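Local atomic coordinates of capsid protein (Infectious hypodermal and hematopoietic necrosis virus, PDB entry 3N7X), a protein that builds the icosahedral capsid of a shrimp-infecting densovirus, with sixty copies forming the shell, and binds calcium ions. Residues Pro75-Asn80 / Pro230-Lys235; Val124-Asp129 / Ser137-Thr142; Phe143-Tyr148 / Met203-Arg208; Gly237-Trp242 / Lys322-His327. One frame throughout, in Å; residues are numbered along the deposited sequence.

Interaction 1 (Pro75-Asn80 / Pro230-Lys235)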
# COMPACT_ATOMS: atom_id res chain seq x y z
N PRO A 75 -26.10 -40.06 85.68
CA PRO A 75 -27.22 -39.21 85.24
C PRO A 75 -26.81 -37.77 84.93
O PRO A 75 -27.00 -36.87 85.75
CB PRO A 75 -28.19 -39.31 86.41
CG PRO A 75 -27.26 -39.32 87.58
CD PRO A 75 -26.15 -40.26 87.14
N LEU A 76 -26.25 -37.56 83.74
CA LEU A 76 -25.81 -36.23 83.32
C LEU A 76 -26.92 -35.21 83.27
O LEU A 76 -26.65 -34.01 83.26
CB LEU A 76 -25.18 -36.30 81.94
CG LEU A 76 -23.99 -37.22 81.79
CD1 LEU A 76 -23.39 -37.04 80.42
CD2 LEU A 76 -22.97 -36.90 82.87
N HIS A 77 -28.16 -35.67 83.21
CA HIS A 77 -29.30 -34.77 83.14
C HIS A 77 -29.72 -34.21 84.50
O HIS A 77 -30.59 -33.34 84.56
CB HIS A 77 -30.49 -35.49 82.49
CG HIS A 77 -30.83 -36.79 83.14
ND1 HIS A 77 -32.12 -37.14 83.49
CD2 HIS A 77 -30.05 -37.84 83.51
CE1 HIS A 77 -32.11 -38.34 84.05
NE2 HIS A 77 -30.87 -38.78 84.07
N TRP A 78 -29.10 -34.69 85.57
CA TRP A 78 -29.42 -34.22 86.92
C TRP A 78 -28.69 -32.92 87.21
O TRP A 78 -27.47 -32.92 87.42
CB TRP A 78 -29.03 -35.25 87.97
CG TRP A 78 -29.90 -36.48 88.00
CD1 TRP A 78 -30.84 -36.85 87.08
CD2 TRP A 78 -29.89 -37.51 89.00
NE1 TRP A 78 -31.41 -38.05 87.43
CE2 TRP A 78 -30.85 -38.48 88.61
CE3 TRP A 78 -29.16 -37.72 90.18
CZ2 TRP A 78 -31.09 -39.63 89.36
CZ3 TRP A 78 -29.41 -38.87 90.93
CH2 TRP A 78 -30.37 -39.81 90.51
N MET A 79 -29.42 -31.81 87.23
CA MET A 79 -28.82 -30.51 87.50
C MET A 79 -28.08 -30.50 88.83
O MET A 79 -27.09 -29.79 89.01
CB MET A 79 -29.89 -29.43 87.51
CG MET A 79 -30.52 -29.18 86.16
SD MET A 79 -31.83 -27.94 86.21
CE MET A 79 -30.90 -26.45 86.62
N ASN A 80 -28.56 -31.31 89.77
CA ASN A 80 -27.97 -31.40 91.09
C ASN A 80 -26.48 -31.71 91.06
O ASN A 80 -25.73 -31.26 91.93
CB ASN A 80 -28.69 -32.46 91.92
CG ASN A 80 -30.20 -32.32 91.84
OD1 ASN A 80 -30.79 -32.50 90.77
ND2 ASN A 80 -30.83 -32.00 92.97
N PRO A 230 -33.65 -35.29 92.44
CA PRO A 230 -32.99 -34.83 91.22
C PRO A 230 -33.92 -34.01 90.33
O PRO A 230 -35.07 -34.38 90.09
CB PRO A 230 -32.54 -36.13 90.56
CG PRO A 230 -33.61 -37.09 90.97
CD PRO A 230 -33.80 -36.76 92.44
N THR A 231 -33.42 -32.87 89.85
CA THR A 231 -34.18 -32.01 88.95
C THR A 231 -33.55 -32.19 87.57
O THR A 231 -32.34 -32.00 87.39
CB THR A 231 -34.10 -30.54 89.39
OG1 THR A 231 -34.67 -30.40 90.69
CG2 THR A 231 -34.85 -29.65 88.41
N PHE A 232 -34.37 -32.58 86.60
CA PHE A 232 -33.88 -32.83 85.25
C PHE A 232 -33.67 -31.60 84.39
O PHE A 232 -34.45 -30.65 84.44
CB PHE A 232 -34.83 -33.77 84.50
CG PHE A 232 -35.06 -35.09 85.18
CD1 PHE A 232 -34.28 -35.50 86.25
CD2 PHE A 232 -36.06 -35.95 84.71
CE1 PHE A 232 -34.48 -36.74 86.86
CE2 PHE A 232 -36.27 -37.19 85.31
CZ PHE A 232 -35.48 -37.59 86.39
N ILE A 233 -32.60 -31.61 83.60
CA ILE A 233 -32.35 -30.53 82.67
C ILE A 233 -33.53 -30.66 81.71
O ILE A 233 -33.81 -31.74 81.19
CB ILE A 233 -31.02 -30.75 81.93
CG1 ILE A 233 -29.87 -30.48 82.90
CG2 ILE A 233 -30.95 -29.87 80.70
CD1 ILE A 233 -28.50 -30.89 82.38
N PRO A 234 -34.26 -29.56 81.47
CA PRO A 234 -35.43 -29.57 80.58
C PRO A 234 -35.29 -30.35 79.28
O PRO A 234 -34.50 -30.00 78.41
CB PRO A 234 -35.69 -28.08 80.35
CG PRO A 234 -35.29 -27.48 81.65
CD PRO A 234 -33.97 -28.19 81.93
N LYS A 235 -36.09 -31.41 79.18
CA LYS A 235 -36.12 -32.26 78.00
C LYS A 235 -37.54 -32.79 77.90
O LYS A 235 -38.19 -33.00 78.92
CB LYS A 235 -35.15 -33.43 78.16
CG LYS A 235 -33.71 -33.12 77.77
CD LYS A 235 -33.58 -33.02 76.26
CE LYS A 235 -32.14 -32.94 75.81
NZ LYS A 235 -32.05 -32.82 74.34
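Trp78 and Phe232 form a single beta bridge between two loops, their CA atoms 5.0 Å apart. Ile233 N donates to His77 O at 2.8 Å, and Met79 N to Thr231 O at 2.9 Å. A type I turn from Pro75 to Trp78 leads into the bridge. Asn80 adds a third bond: its OD1 takes Thr231 N at 2.8 Å, in the carbonyl plane and on a lone pair. Trp78 lies between two prolines. Pro230 CB sits over the five-membered ring, 3.5 Å from its centroid, as a CH-pi contact, and Pro75 CB lies on the opposite face. The Phe232 ring is nearly parallel to the Trp78 ring, at 8°, but slid so far that they barely overlap. His77 ND1 lies over one face of Phe232, 3.9 Å from Phe232 CD1, the rings oblique. A magnesium ion lies about 3 Å from the His77 side chain. Away from the rings, Met79 CG packs on Ile233 CG1 at 3.6 Å. Trp174 meets Trp78 edge-to-face. This aromatic cluster and lone beta bridge join the loops after strand 70-74 and before strand 264-268, buried near the chain centre, where both pack on strands 111-131 and 208-214 of this beta-barrel protein.

Interaction 2 (Val124-Asp129 / Ser137-Thr142)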
# COMPACT_ATOMS: atom_id res chain seq x y z
N VAL A 124 -6.85 -44.95 85.02
CA VAL A 124 -5.77 -45.68 85.66
C VAL A 124 -6.32 -47.05 86.05
O VAL A 124 -7.08 -47.17 87.01
CB VAL A 124 -5.28 -44.96 86.93
CG1 VAL A 124 -4.20 -45.80 87.61
CG2 VAL A 124 -4.74 -43.59 86.58
N PRO A 125 -5.96 -48.10 85.30
CA PRO A 125 -6.41 -49.47 85.56
C PRO A 125 -5.88 -50.04 86.87
O PRO A 125 -4.71 -49.83 87.23
CB PRO A 125 -5.89 -50.25 84.34
CG PRO A 125 -5.85 -49.20 83.26
CD PRO A 125 -5.26 -48.02 84.00
N LEU A 126 -6.73 -50.77 87.58
CA LEU A 126 -6.37 -51.35 88.87
C LEU A 126 -6.68 -52.84 88.95
O LEU A 126 -7.53 -53.34 88.22
CB LEU A 126 -7.13 -50.64 89.98
CG LEU A 126 -6.94 -49.13 90.08
CD1 LEU A 126 -8.02 -48.55 90.97
CD2 LEU A 126 -5.55 -48.82 90.62
N MET A 127 -5.99 -53.54 89.84
CA MET A 127 -6.23 -54.97 90.03
C MET A 127 -5.97 -55.38 91.48
O MET A 127 -5.26 -54.70 92.22
CB MET A 127 -5.36 -55.80 89.10
CG MET A 127 -3.87 -55.66 89.33
SD MET A 127 -2.96 -56.63 88.10
CE MET A 127 -1.31 -56.74 88.86
N LYS A 128 -6.58 -56.49 91.87
CA LYS A 128 -6.42 -57.03 93.21
C LYS A 128 -6.29 -58.53 93.07
O LYS A 128 -7.00 -59.31 93.70
CB LYS A 128 -7.64 -56.67 94.07
CG LYS A 128 -7.44 -56.85 95.57
CD LYS A 128 -8.63 -56.30 96.34
CE LYS A 128 -8.39 -56.27 97.84
NZ LYS A 128 -9.51 -55.59 98.56
N ASP A 129 -5.37 -58.95 92.20
CA ASP A 129 -5.15 -60.36 91.96
C ASP A 129 -3.85 -60.87 92.56
O ASP A 129 -3.63 -62.08 92.64
CB ASP A 129 -5.20 -60.66 90.46
CG ASP A 129 -6.57 -60.42 89.86
OD1 ASP A 129 -7.57 -60.85 90.48
OD2 ASP A 129 -6.65 -59.80 88.78
N SER A 137 -5.49 -60.90 99.00
CA SER A 137 -5.15 -60.12 97.83
C SER A 137 -5.05 -58.65 98.21
O SER A 137 -5.77 -58.18 99.09
CB SER A 137 -6.24 -60.27 96.76
OG SER A 137 -6.34 -61.61 96.31
N PHE A 138 -4.15 -57.93 97.55
CA PHE A 138 -4.02 -56.51 97.80
C PHE A 138 -4.11 -55.74 96.49
O PHE A 138 -3.77 -56.25 95.43
CB PHE A 138 -2.71 -56.20 98.55
CG PHE A 138 -1.48 -56.77 97.92
CD1 PHE A 138 -0.70 -55.99 97.07
CD2 PHE A 138 -1.08 -58.07 98.19
CE1 PHE A 138 0.47 -56.51 96.51
CE2 PHE A 138 0.09 -58.60 97.64
CZ PHE A 138 0.87 -57.81 96.79
N GLU A 139 -4.61 -54.51 96.58
CA GLU A 139 -4.78 -53.65 95.41
C GLU A 139 -3.45 -53.11 94.89
O GLU A 139 -2.58 -52.75 95.68
CB GLU A 139 -5.70 -52.48 95.76
CG GLU A 139 -6.34 -51.80 94.56
CD GLU A 139 -7.76 -52.27 94.31
OE1 GLU A 139 -8.04 -53.47 94.52
OE2 GLU A 139 -8.60 -51.44 93.90
N THR A 140 -3.31 -53.07 93.58
CA THR A 140 -2.10 -52.53 92.95
C THR A 140 -2.44 -52.01 91.56
O THR A 140 -3.55 -52.20 91.06
CB THR A 140 -1.00 -53.60 92.74
OG1 THR A 140 -1.46 -54.60 91.82
CG2 THR A 140 -0.62 -54.25 94.05
N LEU A 141 -1.47 -51.35 90.95
CA LEU A 141 -1.66 -50.88 89.59
C LEU A 141 -1.71 -52.16 88.77
O LEU A 141 -1.39 -53.25 89.26
CB LEU A 141 -0.47 -50.04 89.14
CG LEU A 141 -0.33 -48.67 89.78
CD1 LEU A 141 1.05 -48.12 89.47
CD2 LEU A 141 -1.41 -47.73 89.26
N THR A 142 -2.11 -52.04 87.53
CA THR A 142 -2.21 -53.18 86.65
C THR A 142 -0.86 -53.38 85.94
O THR A 142 -0.08 -52.43 85.82
CB THR A 142 -3.37 -52.92 85.68
OG1 THR A 142 -3.64 -54.09 84.92
CG2 THR A 142 -3.04 -51.77 84.76
O HOH W 1 -3.08 -56.96 92.71
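Residues 124-129 of strand 111-131 run antiparallel to strand 137-141 as arms of a beta hairpin, with axes 4.7 Å apart at closest approach and N-to-C directions 156° apart. Met127 and Thr140 are the hydrogen-bonded pair, Met127 N to Thr140 O at 3.0 Å and Thr140 N to Met127 O at 2.9 Å. Leu126 and Leu141 form the adjoining non-hydrogen-bonded pair, with diverging side chains. Met127 starts from a chi1 of 63°, with CG between the backbone N and the carbonyl carbon, then runs extended across the partner strand. Its CG and CE both lie 3.5 Å from Leu141 O, and its SD packs on Thr142 CA. Thr140 OG1 donates to Leu141 O and also accepts from a water. That water bonds Phe138 O soundly but Met127 O and Asp129 N weakly, so 137-142 holds it more firmly than 124-129. Extended Lys128 crosses Glu139 at about a right angle. Glu139 OE1 rests against the aliphatic part of the lysine, 3.3 Å from Lys128 CB, while Lys128 NZ stays 4.8 Å from Glu139 OE1. Just past strand 137-141, Thr142 CG2 meets Pro125 CB at 3.3 Å. Lys131 of a neighbouring subunit makes a cation-pi contact with Phe138. The segments thus share one reciprocal backbone pair, a weak bond from Thr142 N to Pro125 O and a loosely linked water. Their charges are met elsewhere: Glu139 lies about 3 Å from a magnesium ion, Lys128 NZ makes a long, weak ion pair with Asp277 of a neighbouring subunit, and Asp129 bonds to Lys280 of its own chain.

Interaction 3 (Phe143-Tyr148 / Met203-Arg208)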
# COMPACT_ATOMS: atom_id res chain seq x y z
N PHE A 143 -0.56 -54.60 85.48
CA PHE A 143 0.70 -54.89 84.78
C PHE A 143 0.82 -54.19 83.43
O PHE A 143 1.90 -53.73 83.06
CB PHE A 143 0.86 -56.39 84.49
CG PHE A 143 1.09 -57.24 85.69
CD1 PHE A 143 1.92 -56.81 86.72
CD2 PHE A 143 0.53 -58.51 85.76
CE1 PHE A 143 2.19 -57.64 87.81
CE2 PHE A 143 0.79 -59.35 86.83
CZ PHE A 143 1.62 -58.92 87.86
N THR A 144 -0.29 -54.17 82.69
CA THR A 144 -0.35 -53.53 81.37
C THR A 144 -1.58 -52.66 81.27
O THR A 144 -2.29 -52.46 82.25
CB THR A 144 -0.41 -54.57 80.23
OG1 THR A 144 -1.46 -55.51 80.48
CG2 THR A 144 0.91 -55.30 80.11
N ASP A 145 -1.85 -52.14 80.08
CA ASP A 145 -3.00 -51.28 79.87
C ASP A 145 -4.13 -51.96 79.13
O ASP A 145 -5.01 -51.31 78.58
CB ASP A 145 -2.58 -50.00 79.12
CG ASP A 145 -1.51 -49.20 79.87
OD1 ASP A 145 -1.58 -49.11 81.12
OD2 ASP A 145 -0.61 -48.63 79.20
N THR A 146 -4.13 -53.29 79.13
CA THR A 146 -5.18 -54.03 78.44
C THR A 146 -6.58 -53.94 79.08
O THR A 146 -7.58 -54.00 78.36
CB THR A 146 -4.79 -55.51 78.30
OG1 THR A 146 -4.39 -56.03 79.57
CG2 THR A 146 -3.65 -55.65 77.32
N PRO A 147 -6.68 -53.79 80.41
CA PRO A 147 -8.02 -53.71 81.00
C PRO A 147 -8.78 -52.47 80.51
O PRO A 147 -8.18 -51.43 80.26
CB PRO A 147 -7.74 -53.64 82.50
CG PRO A 147 -6.41 -54.34 82.64
CD PRO A 147 -5.65 -53.80 81.46
N TYR A 148 -10.10 -52.58 80.39
CA TYR A 148 -10.88 -51.45 79.92
C TYR A 148 -12.28 -51.40 80.51
O TYR A 148 -12.80 -52.39 81.03
CB TYR A 148 -10.97 -51.45 78.39
CG TYR A 148 -11.63 -52.67 77.79
CD1 TYR A 148 -13.01 -52.73 77.60
CD2 TYR A 148 -10.87 -53.78 77.41
CE1 TYR A 148 -13.62 -53.86 77.04
CE2 TYR A 148 -11.46 -54.91 76.86
CZ TYR A 148 -12.83 -54.95 76.67
OH TYR A 148 -13.40 -56.07 76.13
N MET A 203 -13.49 -47.73 77.02
CA MET A 203 -12.65 -46.63 77.44
C MET A 203 -11.40 -47.23 78.06
O MET A 203 -11.49 -48.11 78.92
CB MET A 203 -13.33 -45.74 78.47
CG MET A 203 -12.42 -44.62 78.94
SD MET A 203 -13.15 -43.58 80.23
CE MET A 203 -11.86 -42.31 80.46
N ARG A 204 -10.24 -46.77 77.61
CA ARG A 204 -8.98 -47.26 78.14
C ARG A 204 -8.01 -46.11 78.33
O ARG A 204 -8.33 -44.96 78.04
CB ARG A 204 -8.38 -48.33 77.23
CG ARG A 204 -8.67 -48.13 75.77
CD ARG A 204 -7.86 -49.09 74.89
NE ARG A 204 -8.24 -50.51 75.03
CZ ARG A 204 -9.44 -51.00 74.73
NH1 ARG A 204 -10.39 -50.19 74.29
NH2 ARG A 204 -9.67 -52.31 74.83
N THR A 205 -6.83 -46.43 78.86
CA THR A 205 -5.82 -45.41 79.09
C THR A 205 -5.64 -44.54 77.86
O THR A 205 -5.60 -45.04 76.73
CB THR A 205 -4.47 -46.07 79.45
OG1 THR A 205 -4.13 -47.04 78.45
CG2 THR A 205 -4.56 -46.76 80.80
N GLY A 206 -5.56 -43.23 78.07
CA GLY A 206 -5.38 -42.31 76.96
C GLY A 206 -6.66 -41.80 76.33
O GLY A 206 -6.64 -40.78 75.64
N ASP A 207 -7.77 -42.50 76.53
CA ASP A 207 -9.03 -42.07 75.95
C ASP A 207 -9.65 -40.89 76.68
O ASP A 207 -9.34 -40.63 77.84
CB ASP A 207 -10.07 -43.20 75.96
CG ASP A 207 -9.76 -44.30 74.97
OD1 ASP A 207 -8.87 -44.11 74.10
OD2 ASP A 207 -10.42 -45.36 75.06
N ARG A 208 -10.52 -40.19 75.97
CA ARG A 208 -11.28 -39.08 76.52
C ARG A 208 -12.70 -39.41 76.08
O ARG A 208 -12.94 -39.65 74.90
CB ARG A 208 -10.86 -37.73 75.92
CG ARG A 208 -9.51 -37.23 76.38
CD ARG A 208 -9.24 -35.83 75.84
NE ARG A 208 -10.09 -34.83 76.48
CZ ARG A 208 -9.83 -34.27 77.66
NH1 ARG A 208 -8.75 -34.62 78.36
NH2 ARG A 208 -10.66 -33.35 78.14
O HOH W 2 -6.50 -49.12 79.58
O HOH W 3 -5.19 -50.80 75.77
O HOH W 4 -7.12 -52.92 75.23
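Tyr148, Arg204 and Asp145 bury the most surface here. Arg204 lies alongside Tyr148, both side chains pointing the same way. Arg204 NH2 comes 3.2 Å from Tyr148 CD2, and the guanidinium and ring planes are 33° apart. Tyr148 CB lies over one face of the guanidinium, toward its rim, and also touches Met203 O at 3.4 Å. A bend at chi3 (68°) turns the guanidinium aside to lie beside the tyrosine. Two waters sit in the guanidinium plane at its edge. One accepts from NH2 and gives a weak bond to Thr146 O. The other donates to Asp145 O and takes a weak bond from NE. Arg204 NH1 is held by Gln202. The side chain of Asp145 crosses that of Thr205 at about a right angle, its CB 3.4 Å from Thr205 OG1. A third water links Thr205 N to Asp145 O, at 2.8 Å from each, and to Pro147 O at 2.9 Å. Arg204 also opens a type II turn to Asp207, whose OD2 accepts Arg204 N from above the carboxylate plane. Both loops also touch neighbouring subunits. No direct hydrogen bond joins the two loops, so polar cohesion between them rests on bridging water, while Tyr148 and the guanidinium of Arg204 pack side by side.

Interaction 4 (Gly237-Trp242 / Lys322-His327)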
# COMPACT_ATOMS: atom_id res chain seq x y z
N GLY A 237 -39.94 -35.80 75.97
CA GLY A 237 -39.98 -36.98 75.12
C GLY A 237 -40.31 -38.25 75.89
O GLY A 237 -39.89 -38.41 77.04
N GLY A 238 -41.06 -39.15 75.26
CA GLY A 238 -41.43 -40.39 75.90
C GLY A 238 -42.16 -40.15 77.21
O GLY A 238 -43.14 -39.40 77.25
N GLN A 239 -41.70 -40.79 78.28
CA GLN A 239 -42.32 -40.64 79.59
C GLN A 239 -41.90 -39.33 80.24
O GLN A 239 -42.53 -38.87 81.19
CB GLN A 239 -41.92 -41.80 80.49
CG GLN A 239 -40.46 -41.75 80.93
CD GLN A 239 -40.06 -42.97 81.75
OE1 GLN A 239 -40.74 -43.34 82.71
NE2 GLN A 239 -38.94 -43.58 81.38
N ILE A 240 -40.82 -38.74 79.73
CA ILE A 240 -40.28 -37.50 80.28
C ILE A 240 -41.04 -36.26 79.86
O ILE A 240 -41.25 -36.02 78.67
CB ILE A 240 -38.82 -37.30 79.86
CG1 ILE A 240 -38.00 -38.54 80.22
CG2 ILE A 240 -38.26 -36.06 80.54
CD1 ILE A 240 -38.03 -38.89 81.69
N LYS A 241 -41.44 -35.45 80.84
CA LYS A 241 -42.16 -34.22 80.55
C LYS A 241 -42.05 -33.24 81.71
O LYS A 241 -41.94 -33.64 82.86
CB LYS A 241 -43.63 -34.53 80.29
CG LYS A 241 -44.39 -34.93 81.54
CD LYS A 241 -45.86 -35.15 81.22
CE LYS A 241 -46.72 -35.14 82.47
NZ LYS A 241 -46.41 -36.28 83.37
N TRP A 242 -42.08 -31.94 81.39
CA TRP A 242 -42.04 -30.91 82.42
C TRP A 242 -43.48 -30.48 82.65
O TRP A 242 -44.37 -30.91 81.92
CB TRP A 242 -41.17 -29.73 81.98
CG TRP A 242 -41.52 -29.12 80.65
CD1 TRP A 242 -42.65 -28.42 80.34
CD2 TRP A 242 -40.70 -29.13 79.47
NE1 TRP A 242 -42.58 -27.98 79.03
CE2 TRP A 242 -41.41 -28.40 78.48
CE3 TRP A 242 -39.45 -29.68 79.15
CZ2 TRP A 242 -40.90 -28.21 77.19
CZ3 TRP A 242 -38.94 -29.48 77.87
CH2 TRP A 242 -39.67 -28.75 76.90
N LYS A 322 -34.01 -43.86 91.85
CA LYS A 322 -34.66 -44.27 90.62
C LYS A 322 -33.89 -43.79 89.39
O LYS A 322 -33.12 -42.83 89.45
CB LYS A 322 -36.08 -43.72 90.55
CG LYS A 322 -37.02 -44.26 91.60
CD LYS A 322 -37.27 -45.74 91.42
CE LYS A 322 -38.11 -46.26 92.57
NZ LYS A 322 -38.36 -47.72 92.48
N CYS A 323 -34.11 -44.48 88.29
CA CYS A 323 -33.46 -44.16 87.03
C CYS A 323 -34.51 -44.21 85.92
O CYS A 323 -35.08 -45.27 85.66
CB CYS A 323 -32.34 -45.16 86.76
SG CYS A 323 -31.66 -45.12 85.10
N TYR A 324 -34.77 -43.07 85.29
CA TYR A 324 -35.75 -43.01 84.21
C TYR A 324 -35.07 -42.87 82.86
O TYR A 324 -34.31 -41.93 82.64
CB TYR A 324 -36.70 -41.84 84.44
CG TYR A 324 -37.57 -42.01 85.66
CD1 TYR A 324 -38.79 -42.69 85.58
CD2 TYR A 324 -37.17 -41.51 86.90
CE1 TYR A 324 -39.58 -42.88 86.71
CE2 TYR A 324 -37.95 -41.69 88.04
CZ TYR A 324 -39.15 -42.38 87.94
OH TYR A 324 -39.91 -42.58 89.07
N ILE A 325 -35.36 -43.79 81.96
CA ILE A 325 -34.76 -43.76 80.63
C ILE A 325 -35.77 -43.28 79.60
O ILE A 325 -36.89 -43.79 79.52
CB ILE A 325 -34.25 -45.14 80.23
CG1 ILE A 325 -33.25 -45.62 81.29
CG2 ILE A 325 -33.59 -45.08 78.87
CD1 ILE A 325 -32.80 -47.04 81.09
N MET A 326 -35.37 -42.29 78.80
CA MET A 326 -36.24 -41.72 77.77
C MET A 326 -36.21 -42.51 76.46
O MET A 326 -35.15 -42.94 76.00
CB MET A 326 -35.82 -40.28 77.49
CG MET A 326 -36.72 -39.57 76.51
SD MET A 326 -35.98 -38.03 75.90
CE MET A 326 -36.19 -36.95 77.31
N HIS A 327 -37.38 -42.71 75.87
CA HIS A 327 -37.49 -43.41 74.59
C HIS A 327 -38.58 -42.75 73.76
O HIS A 327 -39.76 -42.86 74.10
CB HIS A 327 -37.84 -44.88 74.78
CG HIS A 327 -36.76 -45.69 75.42
ND1 HIS A 327 -35.48 -45.76 74.91
CD2 HIS A 327 -36.77 -46.46 76.54
CE1 HIS A 327 -34.75 -46.54 75.69
NE2 HIS A 327 -35.50 -46.97 76.68
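Ile325 O accepts Gln239 NE2 at 2.8 Å and also Gln310 NE2 of a neighbouring subunit. The Gln239 bond is bent, with 139° at the hydrogen, and NE2 stands above the carbonyl plane of Ile325. The acceptor does lie in the amide plane of Gln239, and the same NE2 reaches Asn160 O. These bonds fix the rotation of the amide. Its other atom, OE1, then meets the edge of the Tyr324 ring, 3.5 Å from CD1, with amide and ring planes 82° apart. The loop that presents Gln239 is a type II' turn from Gly237 to Ile240, closed by Ile240 N to Gly237 O at 2.9 Å and by a return bond from Gly237 N to Ile240 O. It lies against the chain that leaves strand 322-324, an outermost strand, within this chain, of a seven-stranded antiparallel sheet. With CG anti to the backbone N (chi1 -176°), Met326 passes its CG by Gly237 O, and the bend at chi3 brings CE to Ile240 CB at 3.7 Å. Ile240 CD1 also reaches Tyr324 CB, at 4.2 Å. The two glycines keep the turn close to the partner chain, with Gly238 CA 3.5 Å from His327 O. Gln310 OE1 of the neighbouring subunit accepts from both Gln239 N and His327 N.

In the fold
Interaction 1 is the most central contact, its centre about 6 Å from the chain centre, and no other subunit touches it. Its chemistry is aromatic packing and direct bonds. Interaction 4 lies next to it, with centres about 11 Å apart; Lys235 packs on Met326, and Trp78 on Lys322. It is also buried, beside a neighbouring subunit. The centres of interactions 2 and 3 lie about 28 and 24 Å from the chain centre, and the two touch through Pro125 with Thr205. Interaction 2 is buried too, among other subunits; interaction 3 is only partly buried. Both use waters, interaction 3 without any direct hydrogen bond. Strand 111-131 carries one arm of interaction 2 and packs against interactions 1 and 3.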